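Local atomic coordinates of acyl-CoA dehydrogenase FadE3 (Mycobacterium smegmatis, PDB entry 4IV6), a protein that belongs to the flavin-binding acyl-CoA dehydrogenase family and holds dihydroflavine-adenine dinucleotide in a tetrameric assembly. Residues V249-A260 against Y355-E366. Sequence-based numbering, arbitrary orientation.
Sequences VAARATGVARAA and YFRDAPLMIVGE. With FDA (dihydroflavine-adenine dinucleotide), chain D.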
ATOM      1  N   VAL B 249     -22.645   7.476  -4.030  1.00 13.63           N
ATOM      2  CA  VAL B 249     -21.606   6.606  -4.556  1.00 13.13           C
ATOM      3  C   VAL B 249     -20.784   5.990  -3.429  1.00 12.51           C
ATOM      4  O   VAL B 249     -20.459   4.798  -3.509  1.00 12.32           O
ATOM      5  CB  VAL B 249     -20.701   7.336  -5.552  1.00 13.27           C
ATOM      6  CG1 VAL B 249     -19.506   6.473  -5.964  1.00 13.26           C
ATOM      7  CG2 VAL B 249     -21.497   7.741  -6.788  1.00 13.98           C
ATOM      8  N   ALA B 250     -20.451   6.778  -2.399  1.00 12.00           N
ATOM      9  CA  ALA B 250     -19.762   6.234  -1.226  1.00 11.92           C
ATOM     10  C   ALA B 250     -20.557   5.081  -0.602  1.00 11.96           C
ATOM     11  O   ALA B 250     -19.992   4.062  -0.224  1.00 12.06           O
ATOM     12  CB  ALA B 250     -19.498   7.316  -0.203  1.00 11.80           C
ATOM     13  N   ALA B 251     -21.866   5.256  -0.481  1.00 12.22           N
ATOM     14  CA  ALA B 251     -22.763   4.209   0.029  1.00 12.43           C
ATOM     15  C   ALA B 251     -22.792   2.971  -0.857  1.00 12.86           C
ATOM     16  O   ALA B 251     -22.868   1.856  -0.349  1.00 12.96           O
ATOM     17  CB  ALA B 251     -24.178   4.757   0.187  1.00 12.72           C
ATOM     18  N   ARG B 252     -22.764   3.148  -2.184  1.00 13.31           N
ATOM     19  CA  ARG B 252     -22.629   2.000  -3.044  1.00 14.07           C
ATOM     20  C   ARG B 252     -21.405   1.185  -2.734  1.00 13.21           C
ATOM     21  O   ARG B 252     -21.438  -0.047  -2.773  1.00 13.06           O
ATOM     22  CB  ARG B 252     -22.503   2.391  -4.505  1.00 15.74           C
ATOM     23  CG  ARG B 252     -23.767   2.437  -5.234  1.00 17.54           C
ATOM     24  CD  ARG B 252     -23.511   2.590  -6.723  1.00 18.91           C
ATOM     25  NE  ARG B 252     -24.031   3.855  -7.132  1.00 19.95           N
ATOM     26  CZ  ARG B 252     -23.814   4.404  -8.308  1.00 21.61           C
ATOM     27  NH1 ARG B 252     -24.370   5.555  -8.550  1.00 22.84           N
ATOM     28  NH2 ARG B 252     -23.060   3.814  -9.226  1.00 22.12           N
ATOM     29  N   ALA B 253     -20.314   1.897  -2.487  1.00 12.63           N
ATOM     30  CA  ALA B 253     -19.031   1.286  -2.248  1.00 12.40           C
ATOM     31  C   ALA B 253     -19.014   0.601  -0.872  1.00 12.04           C
ATOM     32  O   ALA B 253     -18.525  -0.515  -0.746  1.00 11.91           O
ATOM     33  CB  ALA B 253     -17.918   2.328  -2.405  1.00 12.15           C
ATOM     34  N   THR B 254     -19.580   1.219   0.166  1.00 11.94           N
ATOM     35  CA  THR B 254     -19.635   0.512   1.426  1.00 11.71           C
ATOM     36  C   THR B 254     -20.563  -0.698   1.368  1.00 11.77           C
ATOM     37  O   THR B 254     -20.337  -1.661   2.064  1.00 11.76           O
ATOM     38  CB  THR B 254     -20.001   1.386   2.628  1.00 11.71           C
ATOM     39  OG1 THR B 254     -21.271   2.013   2.423  1.00 12.08           O
ATOM     40  CG2 THR B 254     -18.905   2.389   2.886  1.00 11.78           C
ATOM     41  N   GLY B 255     -21.567  -0.660   0.497  1.00 12.01           N
ATOM     42  CA  GLY B 255     -22.502  -1.767   0.342  1.00 12.23           C
ATOM     43  C   GLY B 255     -21.832  -2.938  -0.327  1.00 12.36           C
ATOM     44  O   GLY B 255     -21.936  -4.074   0.157  1.00 12.23           O
ATOM     45  N   VAL B 256     -21.102  -2.660  -1.414  1.00 12.36           N
ATOM     46  CA  VAL B 256     -20.338  -3.697  -2.097  1.00 12.69           C
ATOM     47  C   VAL B 256     -19.263  -4.291  -1.156  1.00 12.50           C
ATOM     48  O   VAL B 256     -19.106  -5.502  -1.060  1.00 12.40           O
ATOM     49  CB  VAL B 256     -19.719  -3.194  -3.416  1.00 13.11           C
ATOM     50  CG1 VAL B 256     -18.767  -4.228  -3.994  1.00 13.28           C
ATOM     51  CG2 VAL B 256     -20.813  -2.915  -4.433  1.00 13.79           C
ATOM     52  N   ALA B 257     -18.570  -3.424  -0.430  1.00 12.45           N
ATOM     53  CA  ALA B 257     -17.630  -3.862   0.604  1.00 12.36           C
ATOM     54  C   ALA B 257     -18.270  -4.749   1.671  1.00 12.65           C
ATOM     55  O   ALA B 257     -17.662  -5.763   2.062  1.00 12.94           O
ATOM     56  CB  ALA B 257     -16.965  -2.665   1.251  1.00 12.16           C
ATOM     57  N   ARG B 258     -19.478  -4.404   2.133  1.00 12.70           N
ATOM     58  CA  ARG B 258     -20.160  -5.199   3.163  1.00 12.98           C
ATOM     59  C   ARG B 258     -20.398  -6.592   2.612  1.00 13.10           C
ATOM     60  O   ARG B 258     -20.175  -7.574   3.301  1.00 12.76           O
ATOM     61  CB  ARG B 258     -21.496  -4.598   3.613  1.00 13.60           C
ATOM     62  CG  ARG B 258     -21.378  -3.491   4.664  1.00 13.62           C
ATOM     63  CD  ARG B 258     -22.739  -2.876   4.976  1.00 14.24           C
ATOM     64  NE  ARG B 258     -23.604  -3.896   5.539  1.00 14.84           N
ATOM     65  CZ  ARG B 258     -24.919  -3.800   5.667  1.00 15.80           C
ATOM     66  NH1 ARG B 258     -25.551  -2.715   5.308  1.00 15.93           N
ATOM     67  NH2 ARG B 258     -25.609  -4.822   6.147  1.00 16.82           N
ATOM     68  N   ALA B 259     -20.797  -6.665   1.345  1.00 13.40           N
ATOM     69  CA  ALA B 259     -21.105  -7.961   0.716  1.00 13.81           C
ATOM     70  C   ALA B 259     -19.840  -8.822   0.579  1.00 13.66           C
ATOM     71  O   ALA B 259     -19.846  -9.994   0.908  1.00 13.77           O
ATOM     72  CB  ALA B 259     -21.773  -7.772  -0.637  1.00 14.25           C
ATOM     73  N   ALA B 260     -18.759  -8.240   0.072  1.00 13.34           N
ATOM     74  CA  ALA B 260     -17.524  -8.979  -0.085  1.00 13.24           C
ATOM     75  C   ALA B 260     -16.971  -9.440   1.277  1.00 13.11           C
ATOM     76  O   ALA B 260     -16.584 -10.596   1.443  1.00 13.11           O
ATOM     77  CB  ALA B 260     -16.505  -8.116  -0.810  1.00 12.91           C
ATOM     78  N   TYR B 355     -18.330  -8.815  -7.057  1.00 13.10           N
ATOM     79  CA  TYR B 355     -17.971  -7.606  -6.310  1.00 13.21           C
ATOM     80  C   TYR B 355     -16.681  -7.008  -6.846  1.00 12.79           C
ATOM     81  O   TYR B 355     -16.537  -5.797  -6.898  1.00 12.68           O
ATOM     82  CB  TYR B 355     -17.864  -7.845  -4.798  1.00 13.29           C
ATOM     83  CG  TYR B 355     -18.964  -8.696  -4.217  1.00 13.87           C
ATOM     84  CD1 TYR B 355     -20.300  -8.479  -4.531  1.00 14.57           C
ATOM     85  CD2 TYR B 355     -18.656  -9.715  -3.310  1.00 14.44           C
ATOM     86  CE1 TYR B 355     -21.303  -9.274  -3.987  1.00 15.40           C
ATOM     87  CE2 TYR B 355     -19.645 -10.509  -2.774  1.00 14.93           C
ATOM     88  CZ  TYR B 355     -20.950 -10.279  -3.100  1.00 15.59           C
ATOM     89  OH  TYR B 355     -21.894 -11.063  -2.502  1.00 17.91           O
ATOM     90  N   PHE B 356     -15.744  -7.875  -7.207  1.00 12.57           N
ATOM     91  CA  PHE B 356     -14.454  -7.478  -7.755  1.00 12.52           C
ATOM     92  C   PHE B 356     -14.656  -6.725  -9.084  1.00 12.59           C
ATOM     93  O   PHE B 356     -14.002  -5.734  -9.339  1.00 12.65           O
ATOM     94  CB  PHE B 356     -13.585  -8.736  -7.937  1.00 12.53           C
ATOM     95  CG  PHE B 356     -12.240  -8.501  -8.567  1.00 12.75           C
ATOM     96  CD1 PHE B 356     -11.165  -8.053  -7.812  1.00 12.83           C
ATOM     97  CD2 PHE B 356     -12.020  -8.787  -9.907  1.00 13.11           C
ATOM     98  CE1 PHE B 356      -9.908  -7.866  -8.401  1.00 12.82           C
ATOM     99  CE2 PHE B 356     -10.775  -8.600 -10.483  1.00 13.24           C
ATOM    100  CZ  PHE B 356      -9.725  -8.149  -9.731  1.00 12.97           C
ATOM    101  N   ARG B 357     -15.577  -7.198  -9.915  1.00 12.76           N
ATOM    102  CA  ARG B 357     -15.864  -6.541 -11.196  1.00 12.91           C
ATOM    103  C   ARG B 357     -16.656  -5.243 -11.011  1.00 12.80           C
ATOM    104  O   ARG B 357     -16.552  -4.359 -11.825  1.00 12.49           O
ATOM    105  CB  ARG B 357     -16.675  -7.482 -12.112  1.00 13.54           C
ATOM    106  CG  ARG B 357     -15.908  -8.627 -12.739  1.00 13.58           C
ATOM    107  CD  ARG B 357     -16.772  -9.352 -13.744  1.00 14.26           C
ATOM    108  NE  ARG B 357     -17.844 -10.106 -13.104  1.00 14.58           N
ATOM    109  CZ  ARG B 357     -19.130  -9.770 -13.068  1.00 15.18           C
ATOM    110  NH1 ARG B 357     -19.584  -8.690 -13.683  1.00 15.66           N
ATOM    111  NH2 ARG B 357     -19.994 -10.576 -12.463  1.00 15.51           N
ATOM    112  N   ASP B 358     -17.465  -5.158  -9.955  1.00 12.82           N
ATOM    113  CA  ASP B 358     -18.312  -3.983  -9.720  1.00 13.17           C
ATOM    114  C   ASP B 358     -17.551  -2.813  -9.057  1.00 13.11           C
ATOM    115  O   ASP B 358     -17.817  -1.653  -9.337  1.00 13.38           O
ATOM    116  CB  ASP B 358     -19.521  -4.345  -8.876  1.00 13.32           C
ATOM    117  CG  ASP B 358     -20.626  -5.033  -9.690  1.00 13.97           C
ATOM    118  OD1 ASP B 358     -20.538  -5.051 -10.945  1.00 14.32           O
ATOM    119  OD2 ASP B 358     -21.576  -5.542  -9.068  1.00 13.88           O
ATOM    120  N   ALA B 359     -16.583  -3.133  -8.211  1.00 12.86           N
ATOM    121  CA  ALA B 359     -15.904  -2.124  -7.400  1.00 12.75           C
ATOM    122  C   ALA B 359     -15.187  -1.006  -8.177  1.00 12.79           C
ATOM    123  O   ALA B 359     -15.301   0.155  -7.791  1.00 13.03           O
ATOM    124  CB  ALA B 359     -14.944  -2.809  -6.405  1.00 12.54           C
ATOM    125  N   PRO B 360     -14.517  -1.326  -9.281  1.00 12.90           N
ATOM    126  CA  PRO B 360     -13.871  -0.278 -10.052  1.00 13.32           C
ATOM    127  C   PRO B 360     -14.814   0.786 -10.616  1.00 13.86           C
ATOM    128  O   PRO B 360     -14.373   1.927 -10.853  1.00 13.83           O
ATOM    129  CB  PRO B 360     -13.156  -1.038 -11.175  1.00 13.43           C
ATOM    130  CG  PRO B 360     -13.062  -2.436 -10.711  1.00 13.30           C
ATOM    131  CD  PRO B 360     -14.248  -2.660  -9.847  1.00 13.08           C
ATOM    132  N   LEU B 361     -16.093   0.461 -10.759  1.00 14.35           N
ATOM    133  CA  LEU B 361     -17.063   1.443 -11.258  1.00 15.14           C
ATOM    134  C   LEU B 361     -17.057   2.706 -10.417  1.00 15.46           C
ATOM    135  O   LEU B 361     -17.048   3.809 -10.974  1.00 15.69           O
ATOM    136  CB  LEU B 361     -18.469   0.857 -11.294  1.00 15.46           C
ATOM    137  CG  LEU B 361     -19.616   1.693 -11.903  1.00 16.46           C
ATOM    138  CD1 LEU B 361     -20.317   2.546 -10.870  1.00 16.90           C
ATOM    139  CD2 LEU B 361     -19.187   2.558 -13.089  1.00 16.64           C
ATOM    140  N   MET B 362     -17.052   2.571  -9.089  1.00 15.35           N
ATOM    141  CA  MET B 362     -17.115   3.721  -8.188  0.50 15.17           C
ATOM    142  C   MET B 362     -15.816   4.513  -8.159  1.00 15.96           C
ATOM    143  O   MET B 362     -15.786   5.641  -7.689  1.00 17.07           O
ATOM    144  CB  MET B 362     -17.482   3.271  -6.768  0.50 14.45           C
ATOM    145  CG  MET B 362     -18.947   2.869  -6.618  0.50 14.12           C
ATOM    146  SD  MET B 362     -19.344   1.253  -7.299  0.50 13.43           S
ATOM    147  CE  MET B 362     -18.904   0.199  -5.889  0.50 13.18           C
ATOM    148  N   ILE B 363     -14.750   3.920  -8.661  1.00 16.52           N
ATOM    149  CA  ILE B 363     -13.442   4.566  -8.751  1.00 17.05           C
ATOM    150  C   ILE B 363     -13.273   5.394 -10.039  1.00 18.16           C
ATOM    151  O   ILE B 363     -12.816   6.543  -9.970  1.00 18.79           O
ATOM    152  CB  ILE B 363     -12.344   3.487  -8.666  1.00 17.30           C
ATOM    153  CG1 ILE B 363     -12.209   3.026  -7.218  1.00 16.99           C
ATOM    154  CG2 ILE B 363     -11.008   3.982  -9.159  1.00 18.15           C
ATOM    155  CD1 ILE B 363     -11.253   1.858  -7.043  1.00 17.30           C
ATOM    156  N   VAL B 364     -13.619   4.819 -11.194  1.00 18.44           N
ATOM    157  CA  VAL B 364     -13.329   5.430 -12.514  1.00 19.43           C
ATOM    158  C   VAL B 364     -14.531   5.999 -13.228  1.00 20.62           C
ATOM    159  O   VAL B 364     -14.372   6.767 -14.187  1.00 22.09           O
ATOM    160  CB  VAL B 364     -12.671   4.457 -13.531  1.00 19.72           C
ATOM    161  CG1 VAL B 364     -11.423   3.857 -12.957  1.00 19.98           C
ATOM    162  CG2 VAL B 364     -13.633   3.353 -14.004  1.00 20.17           C
ATOM    163  N   GLY B 365     -15.714   5.600 -12.795  1.00 21.04           N
ATOM    164  CA  GLY B 365     -16.947   5.839 -13.551  1.00 22.14           C
ATOM    165  C   GLY B 365     -18.008   6.634 -12.808  1.00 22.13           C
ATOM    166  O   GLY B 365     -19.170   6.689 -13.235  1.00 24.29           O
ATOM    167  N   GLU B 366     -17.641   7.258 -11.699  1.00 21.82           N
ATOM    168  CA  GLU B 366     -18.572   8.201 -11.025  1.00 20.79           C
ATOM    169  C   GLU B 366     -17.764   9.437 -10.636  1.00 20.54           C
ATOM    170  O   GLU B 366     -17.577   9.755  -9.444  1.00 19.48           O
ATOM    171  CB  GLU B 366     -19.195   7.517  -9.814  1.00 20.86           C
ATOM    172  CG  GLU B 366     -20.081   6.308 -10.139  1.00 20.86           C
ATOM    173  CD  GLU B 366     -21.453   6.685 -10.701  1.00 22.02           C
ATOM    174  OE1 GLU B 366     -21.748   7.906 -10.765  1.00 21.85           O
ATOM    175  OE2 GLU B 366     -22.254   5.765 -11.078  1.00 22.35           O
TER
HETATM  176  PA  FDA D 401     -10.886  11.308 -18.612  1.00 14.23           P
HETATM  177  O1A FDA D 401     -11.373  12.646 -18.114  1.00 15.33           O
HETATM  178  O2A FDA D 401     -10.585  11.100 -20.070  1.00 14.80           O
HETATM  179  O5B FDA D 401      -9.600  10.907 -17.746  1.00 14.37           O
HETATM  180  C5B FDA D 401      -8.748   9.786 -18.075  1.00 13.47           C
HETATM  181  C4B FDA D 401      -7.670   9.643 -16.986  1.00 13.23           C
HETATM  182  O4B FDA D 401      -6.954  10.878 -16.791  1.00 12.66           O
HETATM  183  C3B FDA D 401      -8.263   9.324 -15.630  1.00 12.76           C
HETATM  184  O3B FDA D 401      -7.297   8.583 -14.855  1.00 12.39           O
HETATM  185  C2B FDA D 401      -8.500  10.704 -15.055  1.00 12.90           C
HETATM  186  O2B FDA D 401      -8.589  10.747 -13.633  1.00 12.76           O
HETATM  187  C1B FDA D 401      -7.234  11.397 -15.501  1.00 12.61           C
HETATM  188  N9A FDA D 401      -7.354  12.880 -15.549  1.00 13.42           N
HETATM  189  C8A FDA D 401      -8.074  13.582 -16.452  1.00 12.79           C
HETATM  190  N7A FDA D 401      -7.926  14.905 -16.238  1.00 13.20           N
HETATM  191  C5A FDA D 401      -7.105  15.040 -15.169  1.00 13.13           C
HETATM  192  C6A FDA D 401      -6.542  16.143 -14.409  1.00 13.43           C
HETATM  193  N6A FDA D 401      -6.838  17.397 -14.758  1.00 14.22           N
HETATM  194  N1A FDA D 401      -5.731  15.898 -13.355  1.00 13.64           N
HETATM  195  C2A FDA D 401      -5.407  14.638 -13.024  1.00 13.53           C
HETATM  196  N3A FDA D 401      -5.892  13.557 -13.674  1.00 12.71           N
HETATM  197  C4A FDA D 401      -6.709  13.706 -14.737  1.00 12.82           C
HETATM  198  N1  FDA D 401     -21.467  10.191 -16.624  1.00 15.09           N
HETATM  199  C2  FDA D 401     -22.623  10.849 -16.646  1.00 14.85           C
HETATM  200  O2  FDA D 401     -22.631  12.041 -17.009  1.00 14.29           O
HETATM  201  N3  FDA D 401     -23.783  10.268 -16.291  1.00 15.31           N
HETATM  202  C4  FDA D 401     -23.893   8.997 -15.905  1.00 15.19           C
HETATM  203  O4  FDA D 401     -25.012   8.495 -15.611  1.00 14.92           O
HETATM  204  C4X FDA D 401     -22.650   8.204 -15.825  1.00 14.68           C
HETATM  205  N5  FDA D 401     -22.627   6.901 -15.478  1.00 14.90           N
HETATM  206  C5X FDA D 401     -21.565   6.133 -15.834  1.00 13.83           C
HETATM  207  C6  FDA D 401     -21.660   4.738 -15.882  1.00 13.99           C
HETATM  208  C7  FDA D 401     -20.561   3.943 -16.210  1.00 14.41           C
HETATM  209  C7M FDA D 401     -20.688   2.443 -16.293  1.00 14.88           C
HETATM  210  C8  FDA D 401     -19.319   4.551 -16.480  1.00 14.87           C
HETATM  211  C8M FDA D 401     -18.070   3.779 -16.837  1.00 15.57           C
HETATM  212  C9  FDA D 401     -19.228   5.934 -16.440  1.00 14.53           C
HETATM  213  C9A FDA D 401     -20.340   6.735 -16.138  1.00 14.02           C
HETATM  214  N10 FDA D 401     -20.210   8.140 -16.145  1.00 14.95           N
HETATM  215  C10 FDA D 401     -21.406   8.886 -16.246  1.00 14.81           C
HETATM  216  C1' FDA D 401     -19.036   8.696 -16.827  1.00 15.16           C
HETATM  217  C2' FDA D 401     -17.996   8.990 -15.768  1.00 17.03           C
HETATM  218  O2' FDA D 401     -18.417  10.051 -14.911  1.00 16.09           O
HETATM  219  C3' FDA D 401     -16.681   9.334 -16.468  1.00 18.50           C
HETATM  220  O3' FDA D 401     -16.109   8.118 -16.940  1.00 21.52           O
HETATM  221  C4' FDA D 401     -15.684  10.027 -15.570  1.00 19.76           C
HETATM  222  O4' FDA D 401     -16.099  11.402 -15.522  1.00 21.66           O
HETATM  223  C5' FDA D 401     -14.261   9.993 -16.157  1.00 19.48           C
HETATM  224  O5' FDA D 401     -14.318  10.439 -17.493  1.00 18.68           O
HETATM  225  P   FDA D 401     -13.378   9.951 -18.671  1.00 18.24           P
HETATM  226  O1P FDA D 401     -13.721  10.901 -19.800  1.00 17.93           O
HETATM  227  O2P FDA D 401     -13.560   8.486 -18.876  1.00 21.26           O
HETATM  228  O3P FDA D 401     -11.906  10.204 -18.061  1.00 16.43           O
HETATM  229  O   HOH W   1     -24.485   7.880 -10.082  1.00 36.82           O
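M362 is the knob of this contact: in the conformer described here, one of two modelled, its side chain drops into the hole formed by V249, R252, A253 and V256 on the facing helix; the other may pack differently. The chain starts out with CG beside its own backbone N (chi1 -73°), then bends at chi2 and chi3. M362 CG then lies 3.7 Å from V249 CG1, while M362 CE reaches along the helix to within 3.9 Å of V256 CG2 and also rests against A253 CA.

Two turns away, Y355 packs against the small residues A259 and A260. The methyl CB of A259 sits over one face of the ring, 3.9 Å from the centroid of the Y355 ring, a CH-pi contact displaced toward the hydroxyl end. A260 CA comes in obliquely at 3.5 Å from Y355 CD2, and V256 CG1 packs on Y355 CB. The phenol OH is hydrogen-bonded to D263, further along the same helix as A259.

The other end is polar and wetter. Here E366, partly exposed just past the helix end, turns its carboxylate at a right angle to the R252 guanidinium. R252 NH2 makes the salt bridge to E366 OE2 at 2.8 Å, arriving from above the carboxylate plane; the bond from NH1 to the same oxygen is weak. A water accepts from R252 NH1 and donates to E366 OE1, closing a second path between the charges, and Q248 also takes a bond from NH1. L361 CD1 lies at the guanidinium edge, 3.4 Å from R252 NH2, while L361 CD2 touches the flavin methyl C7M.

The segments cross at -161°, nearly antiparallel, as neighbours in the C-terminal helical bundle of an acyl-CoA dehydrogenase, where L361 touches both R252 and the flavin, and V364 and G365 line the same pocket.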